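Local coordinates for protein DNA primase (Aquifex aeolicus, PDB 2AU3) that probably synthesises the short RNA primers from which DNA polymerase starts during DNA replication, at residues D144-V155 / Y181-P192. Numbering follows the deposited sequence.
Sequences DLGYAPSSEALV and YRDLFLRRVVIP
Y147 OH lies in plane at the edge of the R187 guanidinium, with P149 O also along the edge, and L186 CD1 sits over one face, offset toward the rim. These groups flank the end of an antiparallel pairing in which strand 146-147, an outermost strand of a four-stranded sheet, runs beside strand 188-194 in the N-terminal part of the primase catalytic core. R187 NH1 bonds to P149 O at 2.7 Å, coming from above the carbonyl plane, and makes a weak, longer bond to Y147 OH; the phenol ring is turned 49° from the guanidinium. Near the plane at the edge of the Y147 ring lie R187 O and V189 N. Bends at chi2 and chi3 fold the arginine back to these acceptors, although its CB points away from 144-155. With an alanine in its place, P149 O is likely to lose this donor and the Y147 hydroxyl the CD and NH1 it rests against.

G146 and V190 are the hydrogen-bonded pair, N to O in both directions at 2.8 Å. Y147 and V189 form the next, non-hydrogen-bonded pair; past it A148 is tied to the type II turn F185–R188, its N to R188 O and its O to R187 N (2.6 Å). A148 suits this tight spot, because its small CB fits 3.3 Å from F185 O, and V190 CG2 packs near that same methyl.

Further along, S150 caps helix 151-161, its OG accepting from A153 N. D183, with CG anti to its N (chi1 -174°), brings its carboxylate against A148 CB and L154 CD2; OD2 takes bonds from Y116 OH and from a water that also donates to S150 O, while OD1 closes an Asx turn with F185 N. S151, short and polar, turns OG to receive D183 N at 2.7 Å, nearly straight at 170°.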
ATOM      1  N   ASP A 144       0.427  -2.170   9.510  1.00 14.31           N
ATOM      2  CA  ASP A 144      -0.120  -3.448   9.982  1.00 15.82           C
ATOM      3  C   ASP A 144       0.817  -4.635   9.654  1.00 14.90           C
ATOM      4  O   ASP A 144       0.373  -5.753   9.412  1.00 16.13           O
ATOM      5  CB  ASP A 144      -1.563  -3.674   9.455  1.00 15.67           C
ATOM      6  CG  ASP A 144      -2.548  -2.656  10.008  1.00 19.02           C
ATOM      7  OD1 ASP A 144      -3.350  -2.098   9.232  1.00 23.08           O
ATOM      8  OD2 ASP A 144      -2.581  -2.327  11.221  1.00 22.92           O
ATOM      9  N   LEU A 145       2.117  -4.381   9.711  1.00 14.94           N
ATOM     10  CA  LEU A 145       3.102  -5.437   9.513  1.00 14.44           C
ATOM     11  C   LEU A 145       2.887  -6.570  10.466  1.00 15.20           C
ATOM     12  O   LEU A 145       2.521  -6.365  11.664  1.00 14.80           O
ATOM     13  CB  LEU A 145       4.525  -4.914   9.631  1.00 13.95           C
ATOM     14  CG  LEU A 145       4.905  -3.801   8.654  1.00 14.60           C
ATOM     15  CD1 LEU A 145       6.396  -3.809   8.535  1.00 19.02           C
ATOM     16  CD2 LEU A 145       4.267  -3.891   7.295  1.00 18.55           C
ATOM     17  N   GLY A 146       3.137  -7.776   9.958  1.00 14.07           N
ATOM     18  CA  GLY A 146       2.958  -8.951  10.771  1.00 14.57           C
ATOM     19  C   GLY A 146       4.001 -10.028  10.570  1.00 15.48           C
ATOM     20  O   GLY A 146       5.062  -9.809   9.948  1.00 16.87           O
ATOM     21  N   TYR A 147       3.678 -11.208  11.088  1.00 15.95           N
ATOM     22  CA  TYR A 147       4.520 -12.384  11.025  1.00 15.55           C
ATOM     23  C   TYR A 147       3.600 -13.585  11.061  1.00 16.70           C
ATOM     24  O   TYR A 147       2.615 -13.579  11.814  1.00 16.02           O
ATOM     25  CB  TYR A 147       5.418 -12.420  12.247  1.00 16.03           C
ATOM     26  CG  TYR A 147       6.293 -13.638  12.321  1.00 18.71           C
ATOM     27  CD1 TYR A 147       7.187 -13.939  11.302  1.00 21.23           C
ATOM     28  CD2 TYR A 147       6.194 -14.519  13.396  1.00 22.84           C
ATOM     29  CE1 TYR A 147       7.978 -15.073  11.367  1.00 21.53           C
ATOM     30  CE2 TYR A 147       6.992 -15.646  13.478  1.00 25.06           C
ATOM     31  CZ  TYR A 147       7.874 -15.911  12.463  1.00 25.33           C
ATOM     32  OH  TYR A 147       8.647 -17.038  12.549  1.00 29.23           O
ATOM     33  N   ALA A 148       3.924 -14.615  10.275  1.00 17.04           N
ATOM     34  CA  ALA A 148       3.155 -15.861  10.222  1.00 17.64           C
ATOM     35  C   ALA A 148       3.905 -16.962  10.962  1.00 18.24           C
ATOM     36  O   ALA A 148       4.809 -17.554  10.417  1.00 18.64           O
ATOM     37  CB  ALA A 148       2.924 -16.263   8.778  1.00 17.54           C
ATOM     38  N   PRO A 149       3.574 -17.187  12.232  1.00 18.71           N
ATOM     39  CA  PRO A 149       4.340 -18.112  13.070  1.00 19.38           C
ATOM     40  C   PRO A 149       3.908 -19.569  12.969  1.00 20.46           C
ATOM     41  O   PRO A 149       4.710 -20.426  13.317  1.00 20.83           O
ATOM     42  CB  PRO A 149       4.068 -17.608  14.497  1.00 19.49           C
ATOM     43  CG  PRO A 149       2.640 -16.993  14.418  1.00 17.88           C
ATOM     44  CD  PRO A 149       2.472 -16.544  12.970  1.00 18.20           C
ATOM     45  N   SER A 150       2.680 -19.849  12.539  1.00 21.17           N
ATOM     46  CA  SER A 150       2.117 -21.191  12.705  1.00 22.01           C
ATOM     47  C   SER A 150       0.867 -21.348  11.852  1.00 21.87           C
ATOM     48  O   SER A 150      -0.026 -20.512  11.908  1.00 22.36           O
ATOM     49  CB  SER A 150       1.796 -21.442  14.203  1.00 22.60           C
ATOM     50  OG  SER A 150       0.873 -22.525  14.411  1.00 25.07           O
ATOM     51  N   SER A 151       0.792 -22.427  11.082  1.00 21.54           N
ATOM     52  CA  SER A 151      -0.429 -22.728  10.343  1.00 20.84           C
ATOM     53  C   SER A 151      -1.558 -23.127  11.303  1.00 21.32           C
ATOM     54  O   SER A 151      -2.691 -22.666  11.170  1.00 19.42           O
ATOM     55  CB  SER A 151      -0.194 -23.833   9.327  1.00 21.20           C
ATOM     56  OG  SER A 151       0.689 -23.415   8.304  1.00 18.52           O
ATOM     57  N   GLU A 152      -1.239 -23.974  12.277  1.00 21.04           N
ATOM     58  CA  GLU A 152      -2.260 -24.445  13.217  1.00 22.05           C
ATOM     59  C   GLU A 152      -2.859 -23.297  14.059  1.00 21.86           C
ATOM     60  O   GLU A 152      -4.085 -23.255  14.291  1.00 21.41           O
ATOM     61  CB  GLU A 152      -1.734 -25.604  14.067  1.00 22.87           C
ATOM     62  CG  GLU A 152      -1.476 -26.879  13.251  1.00 25.80           C
ATOM     63  CD  GLU A 152      -2.741 -27.448  12.595  1.00 31.45           C
ATOM     64  OE1 GLU A 152      -3.807 -27.437  13.236  1.00 33.78           O
ATOM     65  OE2 GLU A 152      -2.678 -27.910  11.432  1.00 34.44           O
ATOM     66  N   ALA A 153      -2.017 -22.342  14.462  1.00 20.92           N
ATOM     67  CA  ALA A 153      -2.499 -21.158  15.184  1.00 21.63           C
ATOM     68  C   ALA A 153      -3.491 -20.358  14.314  1.00 22.08           C
ATOM     69  O   ALA A 153      -4.556 -19.965  14.786  1.00 23.46           O
ATOM     70  CB  ALA A 153      -1.329 -20.265  15.611  1.00 21.01           C
ATOM     71  N   LEU A 154      -3.118 -20.106  13.060  1.00 22.53           N
ATOM     72  CA  LEU A 154      -3.976 -19.381  12.104  1.00 22.79           C
ATOM     73  C   LEU A 154      -5.299 -20.135  11.893  1.00 22.70           C
ATOM     74  O   LEU A 154      -6.375 -19.538  11.915  1.00 22.48           O
ATOM     75  CB  LEU A 154      -3.240 -19.202  10.760  1.00 21.91           C
ATOM     76  CG  LEU A 154      -3.973 -18.629   9.528  1.00 22.68           C
ATOM     77  CD1 LEU A 154      -4.712 -17.325   9.826  1.00 22.15           C
ATOM     78  CD2 LEU A 154      -3.009 -18.412   8.382  1.00 23.83           C
ATOM     79  N   VAL A 155      -5.208 -21.435  11.639  1.00 22.44           N
ATOM     80  CA  VAL A 155      -6.403 -22.245  11.380  1.00 23.39           C
ATOM     81  C   VAL A 155      -7.369 -22.205  12.579  1.00 23.42           C
ATOM     82  O   VAL A 155      -8.579 -22.043  12.408  1.00 23.09           O
ATOM     83  CB  VAL A 155      -6.035 -23.706  11.010  1.00 23.09           C
ATOM     84  CG1 VAL A 155      -7.226 -24.640  11.216  1.00 24.38           C
ATOM     85  CG2 VAL A 155      -5.528 -23.783   9.585  1.00 24.32           C
ATOM     86  N   TYR A 181      -4.107 -27.763   6.821  1.00 30.68           N
ATOM     87  CA  TYR A 181      -3.763 -26.522   6.145  1.00 29.59           C
ATOM     88  C   TYR A 181      -2.351 -26.007   6.462  1.00 28.24           C
ATOM     89  O   TYR A 181      -1.843 -26.147   7.583  1.00 27.10           O
ATOM     90  CB  TYR A 181      -4.824 -25.449   6.421  1.00 29.81           C
ATOM     91  CG  TYR A 181      -6.217 -25.892   6.029  1.00 31.74           C
ATOM     92  CD1 TYR A 181      -6.636 -25.843   4.695  1.00 32.85           C
ATOM     93  CD2 TYR A 181      -7.097 -26.420   6.978  1.00 31.55           C
ATOM     94  CE1 TYR A 181      -7.907 -26.285   4.324  1.00 32.59           C
ATOM     95  CE2 TYR A 181      -8.368 -26.866   6.610  1.00 31.65           C
ATOM     96  CZ  TYR A 181      -8.769 -26.778   5.280  1.00 33.45           C
ATOM     97  OH  TYR A 181     -10.025 -27.214   4.895  1.00 36.02           O
ATOM     98  N   ARG A 182      -1.719 -25.446   5.445  1.00 26.43           N
ATOM     99  CA  ARG A 182      -0.466 -24.749   5.617  1.00 25.46           C
ATOM    100  C   ARG A 182      -0.581 -23.319   5.087  1.00 23.56           C
ATOM    101  O   ARG A 182      -0.997 -23.080   3.956  1.00 22.87           O
ATOM    102  CB  ARG A 182       0.677 -25.493   4.927  1.00 25.67           C
ATOM    103  CG  ARG A 182       2.045 -24.894   5.212  1.00 29.44           C
ATOM    104  CD  ARG A 182       3.190 -25.752   4.708  1.00 33.16           C
ATOM    105  NE  ARG A 182       3.590 -25.380   3.363  1.00 39.29           N
ATOM    106  CZ  ARG A 182       3.444 -26.139   2.292  1.00 42.98           C
ATOM    107  NH1 ARG A 182       2.887 -27.338   2.382  1.00 44.23           N
ATOM    108  NH2 ARG A 182       3.855 -25.690   1.114  1.00 46.83           N
ATOM    109  N   ASP A 183      -0.205 -22.381   5.935  1.00 21.95           N
ATOM    110  CA  ASP A 183      -0.240 -20.974   5.615  1.00 20.93           C
ATOM    111  C   ASP A 183       0.746 -20.729   4.494  1.00 19.73           C
ATOM    112  O   ASP A 183       1.915 -21.063   4.612  1.00 18.76           O
ATOM    113  CB  ASP A 183       0.208 -20.190   6.846  1.00 20.18           C
ATOM    114  CG  ASP A 183       0.082 -18.684   6.677  1.00 19.61           C
ATOM    115  OD1 ASP A 183      -0.255 -18.197   5.565  1.00 17.38           O
ATOM    116  OD2 ASP A 183       0.320 -17.911   7.619  1.00 18.81           O
ATOM    117  N   LEU A 184       0.275 -20.127   3.415  1.00 20.01           N
ATOM    118  CA  LEU A 184       1.150 -19.745   2.314  1.00 19.93           C
ATOM    119  C   LEU A 184       2.333 -18.865   2.785  1.00 19.88           C
ATOM    120  O   LEU A 184       3.452 -18.976   2.273  1.00 20.22           O
ATOM    121  CB  LEU A 184       0.336 -19.010   1.245  1.00 20.89           C
ATOM    122  CG  LEU A 184       1.065 -18.442   0.019  1.00 21.19           C
ATOM    123  CD1 LEU A 184       1.648 -19.580  -0.836  1.00 20.00           C
ATOM    124  CD2 LEU A 184       0.142 -17.536  -0.818  1.00 21.03           C
ATOM    125  N   PHE A 185       2.082 -18.037   3.788  1.00 18.71           N
ATOM    126  CA  PHE A 185       3.057 -17.065   4.271  1.00 18.41           C
ATOM    127  C   PHE A 185       3.876 -17.544   5.471  1.00 18.48           C
ATOM    128  O   PHE A 185       4.649 -16.764   6.049  1.00 18.95           O
ATOM    129  CB  PHE A 185       2.332 -15.769   4.608  1.00 18.14           C
ATOM    130  CG  PHE A 185       1.679 -15.159   3.431  1.00 17.91           C
ATOM    131  CD1 PHE A 185       2.435 -14.444   2.510  1.00 17.47           C
ATOM    132  CD2 PHE A 185       0.331 -15.359   3.182  1.00 19.20           C
ATOM    133  CE1 PHE A 185       1.846 -13.904   1.384  1.00 18.00           C
ATOM    134  CE2 PHE A 185      -0.275 -14.808   2.044  1.00 16.64           C
ATOM    135  CZ  PHE A 185       0.480 -14.084   1.157  1.00 17.14           C
ATOM    136  N   LEU A 186       3.728 -18.822   5.829  1.00 17.46           N
ATOM    137  CA  LEU A 186       4.408 -19.393   7.004  1.00 18.11           C
ATOM    138  C   LEU A 186       5.856 -18.921   7.151  1.00 17.98           C
ATOM    139  O   LEU A 186       6.623 -18.985   6.201  1.00 18.14           O
ATOM    140  CB  LEU A 186       4.355 -20.930   6.980  1.00 17.40           C
ATOM    141  CG  LEU A 186       4.855 -21.654   8.229  1.00 19.02           C
ATOM    142  CD1 LEU A 186       4.015 -21.262   9.453  1.00 19.90           C
ATOM    143  CD2 LEU A 186       4.776 -23.165   8.007  1.00 20.73           C
ATOM    144  N   ARG A 187       6.187 -18.389   8.332  1.00 18.42           N
ATOM    145  CA  ARG A 187       7.557 -18.014   8.671  1.00 19.27           C
ATOM    146  C   ARG A 187       8.016 -16.707   8.034  1.00 18.61           C
ATOM    147  O   ARG A 187       9.163 -16.350   8.145  1.00 20.07           O
ATOM    148  CB  ARG A 187       8.521 -19.170   8.321  1.00 19.88           C
ATOM    149  CG  ARG A 187       9.730 -19.311   9.233  1.00 23.56           C
ATOM    150  CD  ARG A 187       9.415 -19.634  10.701  1.00 26.75           C
ATOM    151  NE  ARG A 187       8.723 -20.913  10.857  1.00 31.20           N
ATOM    152  CZ  ARG A 187       7.709 -21.116  11.683  1.00 33.19           C
ATOM    153  NH1 ARG A 187       7.255 -20.127  12.443  1.00 34.68           N
ATOM    154  NH2 ARG A 187       7.135 -22.306  11.745  1.00 33.83           N
ATOM    155  N   ARG A 188       7.119 -15.986   7.369  1.00 18.39           N
ATOM    156  CA  ARG A 188       7.487 -14.740   6.702  1.00 17.07           C
ATOM    157  C   ARG A 188       7.016 -13.532   7.481  1.00 16.40           C
ATOM    158  O   ARG A 188       6.026 -13.601   8.207  1.00 16.31           O
ATOM    159  CB  ARG A 188       6.890 -14.663   5.293  1.00 17.00           C
ATOM    160  CG  ARG A 188       7.383 -15.738   4.348  1.00 17.16           C
ATOM    161  CD  ARG A 188       6.781 -15.677   2.946  1.00 18.26           C
ATOM    162  NE  ARG A 188       7.395 -16.751   2.165  1.00 17.34           N
ATOM    163  CZ  ARG A 188       8.327 -16.579   1.250  1.00 17.71           C
ATOM    164  NH1 ARG A 188       8.713 -15.346   0.905  1.00 16.45           N
ATOM    165  NH2 ARG A 188       8.867 -17.642   0.668  1.00 18.43           N
ATOM    166  N   VAL A 189       7.718 -12.417   7.307  1.00 15.87           N
ATOM    167  CA  VAL A 189       7.215 -11.126   7.759  1.00 15.42           C
ATOM    168  C   VAL A 189       6.145 -10.763   6.740  1.00 16.44           C
ATOM    169  O   VAL A 189       6.372 -10.872   5.553  1.00 17.40           O
ATOM    170  CB  VAL A 189       8.347 -10.067   7.836  1.00 16.44           C
ATOM    171  CG1 VAL A 189       7.773  -8.588   7.858  1.00 14.71           C
ATOM    172  CG2 VAL A 189       9.236 -10.348   9.100  1.00 14.88           C
ATOM    173  N   VAL A 190       4.957 -10.419   7.225  1.00 15.73           N
ATOM    174  CA  VAL A 190       3.813 -10.243   6.393  1.00 15.26           C
ATOM    175  C   VAL A 190       3.580  -8.757   6.209  1.00 16.13           C
ATOM    176  O   VAL A 190       3.615  -7.989   7.171  1.00 14.83           O
ATOM    177  CB  VAL A 190       2.566 -10.899   7.016  1.00 15.78           C
ATOM    178  CG1 VAL A 190       1.345 -10.523   6.235  1.00 15.91           C
ATOM    179  CG2 VAL A 190       2.716 -12.456   7.066  1.00 15.06           C
ATOM    180  N   ILE A 191       3.348  -8.363   4.962  1.00 15.57           N
ATOM    181  CA  ILE A 191       3.022  -6.980   4.637  1.00 16.54           C
ATOM    182  C   ILE A 191       1.642  -6.975   3.995  1.00 16.63           C
ATOM    183  O   ILE A 191       1.473  -7.408   2.847  1.00 16.90           O
ATOM    184  CB  ILE A 191       4.089  -6.373   3.663  1.00 16.62           C
ATOM    185  CG1 ILE A 191       5.514  -6.596   4.193  1.00 17.49           C
ATOM    186  CG2 ILE A 191       3.846  -4.893   3.440  1.00 14.43           C
ATOM    187  CD1 ILE A 191       6.260  -7.768   3.496  1.00 21.52           C
ATOM    188  N   PRO A 192       0.638  -6.548   4.753  1.00 16.16           N
ATOM    189  CA  PRO A 192      -0.727  -6.528   4.247  1.00 16.35           C
ATOM    190  C   PRO A 192      -0.844  -5.629   3.036  1.00 16.66           C
ATOM    191  O   PRO A 192      -0.237  -4.557   3.000  1.00 16.46           O
ATOM    192  CB  PRO A 192      -1.515  -5.937   5.415  1.00 15.67           C
ATOM    193  CG  PRO A 192      -0.714  -6.402   6.615  1.00 16.64           C
ATOM    194  CD  PRO A 192       0.700  -6.110   6.157  1.00 16.22           C
TER
HETATM  195  O   HOH W   1       0.781 -18.426  10.360  1.00 19.66           O